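Local coordinates for protein type III restriction-modification enzyme EcoP15I Mod subunit (Escherichia coli, PDB 4ZCF) that methylates the second adenine of the DNA site 5'-CAGCAG-3' on one strand, using S-adenosyl-L-methionine, and joins the Res subunit in DNA restriction, at residues A[171-183]-A[202-215]. Numbering follows the deposited sequence.
Sequences HSAWLTFIYPRLY and NEFSQLKLVCDEIF. With MN (manganese (II) ion), chain G.
His171 gives its ND1 proton to Glu203 OE1 at 2.8 Å, an almost straight bond (172°) lying in the imidazole plane. The side-chain amide of Gln206 is stacked nearly parallel over one face of that imidazole, with Gln206 NE2 3.6 Å from His171 CE1. His171 NE2, the far nitrogen of the ring, is hydrogen-bonded to Glu217 of the second subunit, so this end of the contact reaches the Mod dimer interface. Glu203, the N-cap residue of helix 204-215, lays CB and CG over the indole of Trp174, and the bend at chi2 (-65°) turns its carboxylate to His171. Glu203 CB makes a CH-pi contact 3.8 Å from the centroid of the six-membered ring of Trp174, while Ile178 CG1 lies against the opposite face and Trp174 NE1 is hydrogen-bonded to Pro125 O. Replacing Trp174 with an alanine would probably leave Glu203 and Ile178 without the plate between them, open a gap beside Leu207 and deprive Pro125 O of its donor. Helices 171-188 and 204-215 precede and follow strand 193-199 in the Rossmann-like methyltransferase domain; their segments run roughly parallel, 34° apart, and Leu207 also touches that strand. Farther along, the packing is tight and apolar, knobs into holes: Val210 fits among Leu175, Ile178, Tyr179 and Leu182, its CG1 3.6 Å from Ile178 CD1, and Leu182 drops among Leu207, Val210, Cys211 and Ile214. Ile214 CD1 meets Tyr179 CD2 at 3.6 Å. The looser flank is at Tyr183 and Glu213, both partly exposed: Tyr183 CA lies 4.0 Å from Ile214 CG2, and Glu213 barely approaches Tyr179, its OE2 instead binding a manganese ion at 2.4 Å.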
ATOM      1  N   HIS A 171      13.888  14.801  10.844  1.00 41.10           N
ATOM      2  CA  HIS A 171      12.926  13.815  10.362  1.00 40.41           C
ATOM      3  C   HIS A 171      11.631  14.488   9.969  1.00 44.37           C
ATOM      4  O   HIS A 171      11.063  14.155   8.931  1.00 46.34           O
ATOM      5  CB  HIS A 171      12.650  12.753  11.442  1.00 40.99           C
ATOM      6  CG  HIS A 171      13.802  11.846  11.739  1.00 43.08           C
ATOM      7  ND1 HIS A 171      14.253  10.934  10.810  1.00 44.27           N
ATOM      8  CD2 HIS A 171      14.482  11.668  12.891  1.00 43.90           C
ATOM      9  CE1 HIS A 171      15.234  10.275  11.402  1.00 43.26           C
ATOM     10  NE2 HIS A 171      15.405  10.683  12.658  1.00 43.50           N
ATOM     11  N   SER A 172      11.167  15.447  10.780  1.00 40.12           N
ATOM     12  CA  SER A 172       9.945  16.213  10.506  1.00 38.88           C
ATOM     13  C   SER A 172      10.068  17.070   9.245  1.00 40.77           C
ATOM     14  O   SER A 172       9.124  17.099   8.463  1.00 39.77           O
ATOM     15  CB  SER A 172       9.513  17.035  11.716  1.00 41.69           C
ATOM     16  OG  SER A 172      10.559  17.831  12.234  1.00 47.95           O
ATOM     17  N   ALA A 173      11.240  17.726   9.017  1.00 37.15           N
ATOM     18  CA  ALA A 173      11.495  18.520   7.803  1.00 36.26           C
ATOM     19  C   ALA A 173      11.462  17.587   6.588  1.00 40.38           C
ATOM     20  O   ALA A 173      10.750  17.867   5.602  1.00 39.63           O
ATOM     21  CB  ALA A 173      12.836  19.223   7.898  1.00 36.77           C
ATOM     22  N   TRP A 174      12.149  16.414   6.713  1.00 36.24           N
ATOM     23  CA  TRP A 174      12.159  15.367   5.679  1.00 34.75           C
ATOM     24  C   TRP A 174      10.755  14.834   5.374  1.00 36.29           C
ATOM     25  O   TRP A 174      10.405  14.723   4.206  1.00 36.29           O
ATOM     26  CB  TRP A 174      13.134  14.243   6.031  1.00 32.98           C
ATOM     27  CG  TRP A 174      13.433  13.338   4.869  1.00 33.33           C
ATOM     28  CD1 TRP A 174      14.419  13.500   3.937  1.00 36.15           C
ATOM     29  CD2 TRP A 174      12.735  12.123   4.513  1.00 32.18           C
ATOM     30  NE1 TRP A 174      14.396  12.455   3.034  1.00 35.97           N
ATOM     31  CE2 TRP A 174      13.360  11.604   3.354  1.00 36.80           C
ATOM     32  CE3 TRP A 174      11.648  11.419   5.072  1.00 31.83           C
ATOM     33  CZ2 TRP A 174      12.935  10.410   2.743  1.00 34.90           C
ATOM     34  CZ3 TRP A 174      11.212  10.248   4.456  1.00 32.44           C
ATOM     35  CH2 TRP A 174      11.863   9.743   3.324  1.00 33.16           C
ATOM     36  N   LEU A 175       9.929  14.569   6.408  1.00 33.40           N
ATOM     37  CA  LEU A 175       8.543  14.093   6.236  1.00 33.18           C
ATOM     38  C   LEU A 175       7.628  15.155   5.616  1.00 40.07           C
ATOM     39  O   LEU A 175       6.724  14.816   4.850  1.00 40.69           O
ATOM     40  CB  LEU A 175       7.964  13.573   7.555  1.00 33.08           C
ATOM     41  CG  LEU A 175       8.603  12.295   8.161  1.00 37.55           C
ATOM     42  CD1 LEU A 175       8.212  12.145   9.617  1.00 37.89           C
ATOM     43  CD2 LEU A 175       8.186  11.030   7.423  1.00 38.08           C
ATOM     44  N   THR A 176       7.904  16.452   5.893  1.00 38.28           N
ATOM     45  CA  THR A 176       7.161  17.589   5.334  1.00 37.79           C
ATOM     46  C   THR A 176       7.452  17.644   3.828  1.00 42.27           C
ATOM     47  O   THR A 176       6.562  17.967   3.040  1.00 44.42           O
ATOM     48  CB  THR A 176       7.530  18.910   6.074  1.00 39.98           C
ATOM     49  OG1 THR A 176       7.453  18.711   7.487  1.00 35.38           O
ATOM     50  CG2 THR A 176       6.637  20.093   5.672  1.00 33.36           C
ATOM     51  N   PHE A 177       8.696  17.326   3.439  1.00 36.89           N
ATOM     52  CA  PHE A 177       9.132  17.302   2.045  1.00 35.19           C
ATOM     53  C   PHE A 177       8.504  16.159   1.227  1.00 38.03           C
ATOM     54  O   PHE A 177       7.907  16.460   0.191  1.00 36.87           O
ATOM     55  CB  PHE A 177      10.669  17.353   1.933  1.00 36.94           C
ATOM     56  CG  PHE A 177      11.231  17.084   0.548  1.00 38.80           C
ATOM     57  CD1 PHE A 177      10.971  17.951  -0.508  1.00 41.94           C
ATOM     58  CD2 PHE A 177      12.031  15.973   0.309  1.00 40.71           C
ATOM     59  CE1 PHE A 177      11.472  17.694  -1.781  1.00 43.12           C
ATOM     60  CE2 PHE A 177      12.514  15.709  -0.965  1.00 44.08           C
ATOM     61  CZ  PHE A 177      12.235  16.572  -2.000  1.00 42.66           C
ATOM     62  N   ILE A 178       8.599  14.870   1.677  1.00 34.83           N
ATOM     63  CA  ILE A 178       8.027  13.748   0.889  1.00 34.95           C
ATOM     64  C   ILE A 178       6.523  13.591   0.886  1.00 36.67           C
ATOM     65  O   ILE A 178       5.992  13.204  -0.150  1.00 35.60           O
ATOM     66  CB  ILE A 178       8.744  12.364   1.012  1.00 39.33           C
ATOM     67  CG1 ILE A 178       8.958  11.958   2.466  1.00 40.32           C
ATOM     68  CG2 ILE A 178      10.061  12.303   0.209  1.00 42.62           C
ATOM     69  CD1 ILE A 178       7.798  11.291   3.135  1.00 47.65           C
ATOM     70  N   TYR A 179       5.842  13.770   2.053  1.00 33.80           N
ATOM     71  CA  TYR A 179       4.386  13.600   2.177  1.00 32.97           C
ATOM     72  C   TYR A 179       3.551  14.080   0.964  1.00 36.49           C
ATOM     73  O   TYR A 179       2.801  13.250   0.417  1.00 38.45           O
ATOM     74  CB  TYR A 179       3.825  14.181   3.504  1.00 35.06           C
ATOM     75  CG  TYR A 179       2.332  13.945   3.681  1.00 38.08           C
ATOM     76  CD1 TYR A 179       1.396  14.741   3.025  1.00 39.36           C
ATOM     77  CD2 TYR A 179       1.856  12.888   4.458  1.00 39.34           C
ATOM     78  CE1 TYR A 179       0.034  14.470   3.096  1.00 39.38           C
ATOM     79  CE2 TYR A 179       0.490  12.626   4.561  1.00 40.41           C
ATOM     80  CZ  TYR A 179      -0.418  13.423   3.877  1.00 49.83           C
ATOM     81  OH  TYR A 179      -1.773  13.189   3.939  1.00 55.50           O
ATOM     82  N   PRO A 180       3.582  15.384   0.541  1.00 29.84           N
ATOM     83  CA  PRO A 180       2.686  15.803  -0.544  1.00 27.95           C
ATOM     84  C   PRO A 180       3.014  15.159  -1.884  1.00 32.56           C
ATOM     85  O   PRO A 180       2.120  14.970  -2.717  1.00 32.32           O
ATOM     86  CB  PRO A 180       2.842  17.313  -0.551  1.00 29.29           C
ATOM     87  CG  PRO A 180       4.212  17.555  -0.024  1.00 33.79           C
ATOM     88  CD  PRO A 180       4.361  16.540   1.049  1.00 30.33           C
ATOM     89  N   ARG A 181       4.289  14.820  -2.085  1.00 29.94           N
ATOM     90  CA  ARG A 181       4.786  14.156  -3.290  1.00 30.46           C
ATOM     91  C   ARG A 181       4.237  12.714  -3.418  1.00 33.41           C
ATOM     92  O   ARG A 181       3.625  12.374  -4.444  1.00 32.02           O
ATOM     93  CB  ARG A 181       6.312  14.236  -3.322  1.00 30.85           C
ATOM     94  CG  ARG A 181       6.778  15.666  -3.621  1.00 32.53           C
ATOM     95  CD  ARG A 181       8.138  15.988  -3.078  1.00 31.59           C
ATOM     96  NE  ARG A 181       8.579  17.318  -3.509  1.00 41.70           N
ATOM     97  CZ  ARG A 181       8.247  18.457  -2.907  1.00 56.56           C
ATOM     98  NH1 ARG A 181       7.480  18.445  -1.815  1.00 32.18           N
ATOM     99  NH2 ARG A 181       8.659  19.616  -3.399  1.00 46.76           N
ATOM    100  N   LEU A 182       4.330  11.930  -2.319  1.00 28.59           N
ATOM    101  CA  LEU A 182       3.800  10.568  -2.205  1.00 27.56           C
ATOM    102  C   LEU A 182       2.287  10.583  -2.241  1.00 37.39           C
ATOM    103  O   LEU A 182       1.683   9.670  -2.807  1.00 39.45           O
ATOM    104  CB  LEU A 182       4.260   9.947  -0.883  1.00 26.90           C
ATOM    105  CG  LEU A 182       5.765   9.625  -0.715  1.00 30.19           C
ATOM    106  CD1 LEU A 182       5.978   8.876   0.555  1.00 30.73           C
ATOM    107  CD2 LEU A 182       6.329   8.796  -1.907  1.00 25.03           C
ATOM    108  N   TYR A 183       1.662  11.633  -1.645  1.00 36.26           N
ATOM    109  CA  TYR A 183       0.220  11.808  -1.636  1.00 36.79           C
ATOM    110  C   TYR A 183      -0.322  11.970  -3.050  1.00 39.40           C
ATOM    111  O   TYR A 183      -1.242  11.242  -3.420  1.00 40.64           O
ATOM    112  CB  TYR A 183      -0.194  12.973  -0.707  1.00 40.23           C
ATOM    113  CG  TYR A 183      -1.695  13.115  -0.556  1.00 43.83           C
ATOM    114  CD1 TYR A 183      -2.391  12.393   0.413  1.00 46.17           C
ATOM    115  CD2 TYR A 183      -2.432  13.913  -1.430  1.00 44.85           C
ATOM    116  CE1 TYR A 183      -3.782  12.493   0.534  1.00 46.46           C
ATOM    117  CE2 TYR A 183      -3.820  14.003  -1.333  1.00 46.17           C
ATOM    118  CZ  TYR A 183      -4.488  13.320  -0.327  1.00 53.20           C
ATOM    119  OH  TYR A 183      -5.854  13.426  -0.225  1.00 54.39           O
ATOM    120  N   ASN A 202      18.771   5.992   7.569  1.00 38.04           N
ATOM    121  CA  ASN A 202      18.413   7.287   8.145  1.00 37.43           C
ATOM    122  C   ASN A 202      16.918   7.533   8.277  1.00 41.11           C
ATOM    123  O   ASN A 202      16.466   7.856   9.376  1.00 41.86           O
ATOM    124  CB  ASN A 202      19.152   8.424   7.451  1.00 31.24           C
ATOM    125  CG  ASN A 202      20.633   8.309   7.630  1.00 44.43           C
ATOM    126  OD1 ASN A 202      21.147   8.436   8.738  1.00 31.18           O
ATOM    127  ND2 ASN A 202      21.341   7.959   6.565  1.00 47.31           N
ATOM    128  N   GLU A 203      16.152   7.283   7.200  1.00 37.12           N
ATOM    129  CA  GLU A 203      14.700   7.509   7.137  1.00 36.60           C
ATOM    130  C   GLU A 203      13.847   6.274   6.840  1.00 41.75           C
ATOM    131  O   GLU A 203      12.643   6.425   6.613  1.00 41.98           O
ATOM    132  CB  GLU A 203      14.373   8.633   6.121  1.00 37.41           C
ATOM    133  CG  GLU A 203      15.056   9.961   6.403  1.00 44.30           C
ATOM    134  CD  GLU A 203      14.644  10.645   7.693  1.00 57.54           C
ATOM    135  OE1 GLU A 203      13.504  10.407   8.152  1.00 44.24           O
ATOM    136  OE2 GLU A 203      15.460  11.418   8.247  1.00 47.57           O
ATOM    137  N   PHE A 204      14.442   5.068   6.850  1.00 40.07           N
ATOM    138  CA  PHE A 204      13.720   3.821   6.557  1.00 41.20           C
ATOM    139  C   PHE A 204      12.412   3.663   7.345  1.00 43.73           C
ATOM    140  O   PHE A 204      11.360   3.569   6.722  1.00 42.62           O
ATOM    141  CB  PHE A 204      14.640   2.578   6.663  1.00 43.80           C
ATOM    142  CG  PHE A 204      13.984   1.218   6.515  1.00 46.50           C
ATOM    143  CD1 PHE A 204      13.073   0.969   5.492  1.00 50.20           C
ATOM    144  CD2 PHE A 204      14.327   0.169   7.356  1.00 50.50           C
ATOM    145  CE1 PHE A 204      12.491  -0.293   5.338  1.00 51.15           C
ATOM    146  CE2 PHE A 204      13.729  -1.095   7.205  1.00 53.38           C
ATOM    147  CZ  PHE A 204      12.818  -1.312   6.198  1.00 50.89           C
ATOM    148  N   SER A 205      12.474   3.685   8.693  1.00 39.68           N
ATOM    149  CA  SER A 205      11.312   3.534   9.591  1.00 38.31           C
ATOM    150  C   SER A 205      10.289   4.645   9.429  1.00 40.20           C
ATOM    151  O   SER A 205       9.103   4.344   9.280  1.00 40.26           O
ATOM    152  CB  SER A 205      11.763   3.425  11.043  1.00 41.02           C
ATOM    153  OG  SER A 205      13.010   2.755  11.125  1.00 45.94           O
ATOM    154  N   GLN A 206      10.750   5.916   9.380  1.00 36.12           N
ATOM    155  CA  GLN A 206       9.914   7.125   9.190  1.00 35.17           C
ATOM    156  C   GLN A 206       9.168   7.143   7.871  1.00 40.02           C
ATOM    157  O   GLN A 206       8.007   7.552   7.847  1.00 42.16           O
ATOM    158  CB  GLN A 206      10.743   8.401   9.327  1.00 36.52           C
ATOM    159  CG  GLN A 206      11.159   8.704  10.772  1.00 42.84           C
ATOM    160  CD  GLN A 206      12.338   7.905  11.304  1.00 46.56           C
ATOM    161  OE1 GLN A 206      13.027   7.130  10.603  1.00 33.46           O
ATOM    162  NE2 GLN A 206      12.603   8.109  12.572  1.00 43.38           N
ATOM    163  N   LEU A 207       9.806   6.689   6.771  1.00 35.04           N
ATOM    164  CA  LEU A 207       9.160   6.609   5.456  1.00 32.88           C
ATOM    165  C   LEU A 207       8.161   5.480   5.433  1.00 36.78           C
ATOM    166  O   LEU A 207       7.070   5.644   4.895  1.00 38.39           O
ATOM    167  CB  LEU A 207      10.211   6.373   4.371  1.00 32.21           C
ATOM    168  CG  LEU A 207       9.733   6.006   2.959  1.00 34.50           C
ATOM    169  CD1 LEU A 207       8.966   7.190   2.257  1.00 31.31           C
ATOM    170  CD2 LEU A 207      10.896   5.480   2.153  1.00 35.79           C
ATOM    171  N   LYS A 208       8.540   4.332   5.981  1.00 33.34           N
ATOM    172  CA  LYS A 208       7.716   3.139   6.043  1.00 34.63           C
ATOM    173  C   LYS A 208       6.448   3.440   6.809  1.00 41.07           C
ATOM    174  O   LYS A 208       5.370   3.021   6.371  1.00 40.69           O
ATOM    175  CB  LYS A 208       8.485   1.968   6.695  1.00 37.39           C
ATOM    176  CG  LYS A 208       9.121   1.006   5.706  1.00 44.64           C
ATOM    177  CD  LYS A 208       8.091   0.118   4.955  1.00 58.83           C
ATOM    178  CE  LYS A 208       7.614  -1.087   5.730  1.00 75.69           C
ATOM    179  NZ  LYS A 208       6.525  -0.737   6.684  1.00 90.08           N
ATOM    180  N   LEU A 209       6.571   4.214   7.917  1.00 39.26           N
ATOM    181  CA  LEU A 209       5.421   4.657   8.714  1.00 40.32           C
ATOM    182  C   LEU A 209       4.532   5.678   7.993  1.00 43.70           C
ATOM    183  O   LEU A 209       3.304   5.561   8.086  1.00 45.05           O
ATOM    184  CB  LEU A 209       5.804   5.091  10.149  1.00 41.17           C
ATOM    185  CG  LEU A 209       6.309   3.947  11.093  1.00 46.04           C
ATOM    186  CD1 LEU A 209       6.412   4.422  12.506  1.00 46.19           C
ATOM    187  CD2 LEU A 209       5.393   2.735  11.068  1.00 46.13           C
ATOM    188  N   VAL A 210       5.122   6.612   7.200  1.00 38.30           N
ATOM    189  CA  VAL A 210       4.337   7.570   6.388  1.00 37.26           C
ATOM    190  C   VAL A 210       3.657   6.888   5.199  1.00 40.42           C
ATOM    191  O   VAL A 210       2.587   7.323   4.781  1.00 41.77           O
ATOM    192  CB  VAL A 210       5.094   8.873   6.024  1.00 41.43           C
ATOM    193  CG1 VAL A 210       5.955   8.709   4.790  1.00 40.98           C
ATOM    194  CG2 VAL A 210       4.136  10.037   5.846  1.00 41.91           C
ATOM    195  N   CYS A 211       4.253   5.794   4.679  1.00 35.10           N
ATOM    196  CA  CYS A 211       3.685   5.014   3.576  1.00 33.98           C
ATOM    197  C   CYS A 211       2.503   4.227   4.052  1.00 36.11           C
ATOM    198  O   CYS A 211       1.558   3.994   3.291  1.00 36.29           O
ATOM    199  CB  CYS A 211       4.731   4.106   2.953  1.00 34.65           C
ATOM    200  SG  CYS A 211       5.799   4.930   1.764  1.00 38.74           S
ATOM    201  N   ASP A 212       2.563   3.802   5.321  1.00 32.20           N
ATOM    202  CA  ASP A 212       1.471   3.139   6.020  1.00 31.33           C
ATOM    203  C   ASP A 212       0.298   4.107   6.069  1.00 35.03           C
ATOM    204  O   ASP A 212      -0.785   3.746   5.642  1.00 33.34           O
ATOM    205  CB  ASP A 212       1.908   2.685   7.420  1.00 32.66           C
ATOM    206  CG  ASP A 212       2.808   1.444   7.454  1.00 41.70           C
ATOM    207  OD1 ASP A 212       2.874   0.725   6.434  1.00 42.46           O
ATOM    208  OD2 ASP A 212       3.409   1.165   8.532  1.00 49.41           O
ATOM    209  N   GLU A 213       0.553   5.376   6.421  1.00 34.64           N
ATOM    210  CA  GLU A 213      -0.454   6.439   6.458  1.00 36.43           C
ATOM    211  C   GLU A 213      -1.105   6.685   5.101  1.00 42.74           C
ATOM    212  O   GLU A 213      -2.330   6.555   4.990  1.00 44.86           O
ATOM    213  CB  GLU A 213       0.186   7.751   6.977  1.00 38.34           C
ATOM    214  CG  GLU A 213      -0.420   8.294   8.256  1.00 47.08           C
ATOM    215  CD  GLU A 213      -1.717   9.031   8.028  1.00 75.29           C
ATOM    216  OE1 GLU A 213      -1.717  10.001   7.233  1.00 66.70           O
ATOM    217  OE2 GLU A 213      -2.742   8.617   8.618  1.00 76.71           O
ATOM    218  N   ILE A 214      -0.282   7.040   4.068  1.00 37.33           N
ATOM    219  CA  ILE A 214      -0.714   7.358   2.699  1.00 35.83           C
ATOM    220  C   ILE A 214      -1.294   6.151   1.941  1.00 38.97           C
ATOM    221  O   ILE A 214      -2.269   6.327   1.206  1.00 38.49           O
ATOM    222  CB  ILE A 214       0.429   8.138   1.906  1.00 38.61           C
ATOM    223  CG1 ILE A 214       0.754   9.493   2.552  1.00 38.19           C
ATOM    224  CG2 ILE A 214       0.185   8.303   0.381  1.00 36.78           C
ATOM    225  CD1 ILE A 214       2.211   9.796   2.592  1.00 43.81           C
ATOM    226  N   PHE A 215      -0.699   4.935   2.075  1.00 35.26           N
ATOM    227  CA  PHE A 215      -1.195   3.784   1.294  1.00 34.06           C
ATOM    228  C   PHE A 215      -1.976   2.737   2.036  1.00 41.60           C
ATOM    229  O   PHE A 215      -2.626   1.912   1.402  1.00 43.23           O
ATOM    230  CB  PHE A 215      -0.046   3.085   0.574  1.00 34.83           C
ATOM    231  CG  PHE A 215       0.696   3.928  -0.428  1.00 35.08           C
ATOM    232  CD1 PHE A 215       0.312   3.945  -1.764  1.00 36.30           C
ATOM    233  CD2 PHE A 215       1.833   4.637  -0.055  1.00 36.37           C
ATOM    234  CE1 PHE A 215       1.008   4.710  -2.695  1.00 37.08           C
ATOM    235  CE2 PHE A 215       2.547   5.383  -0.990  1.00 38.88           C
ATOM    236  CZ  PHE A 215       2.118   5.440  -2.296  1.00 36.90           C
TER
HETATM  237 MN    MN G 702      -4.439   9.188  10.160  1.00 75.95          MN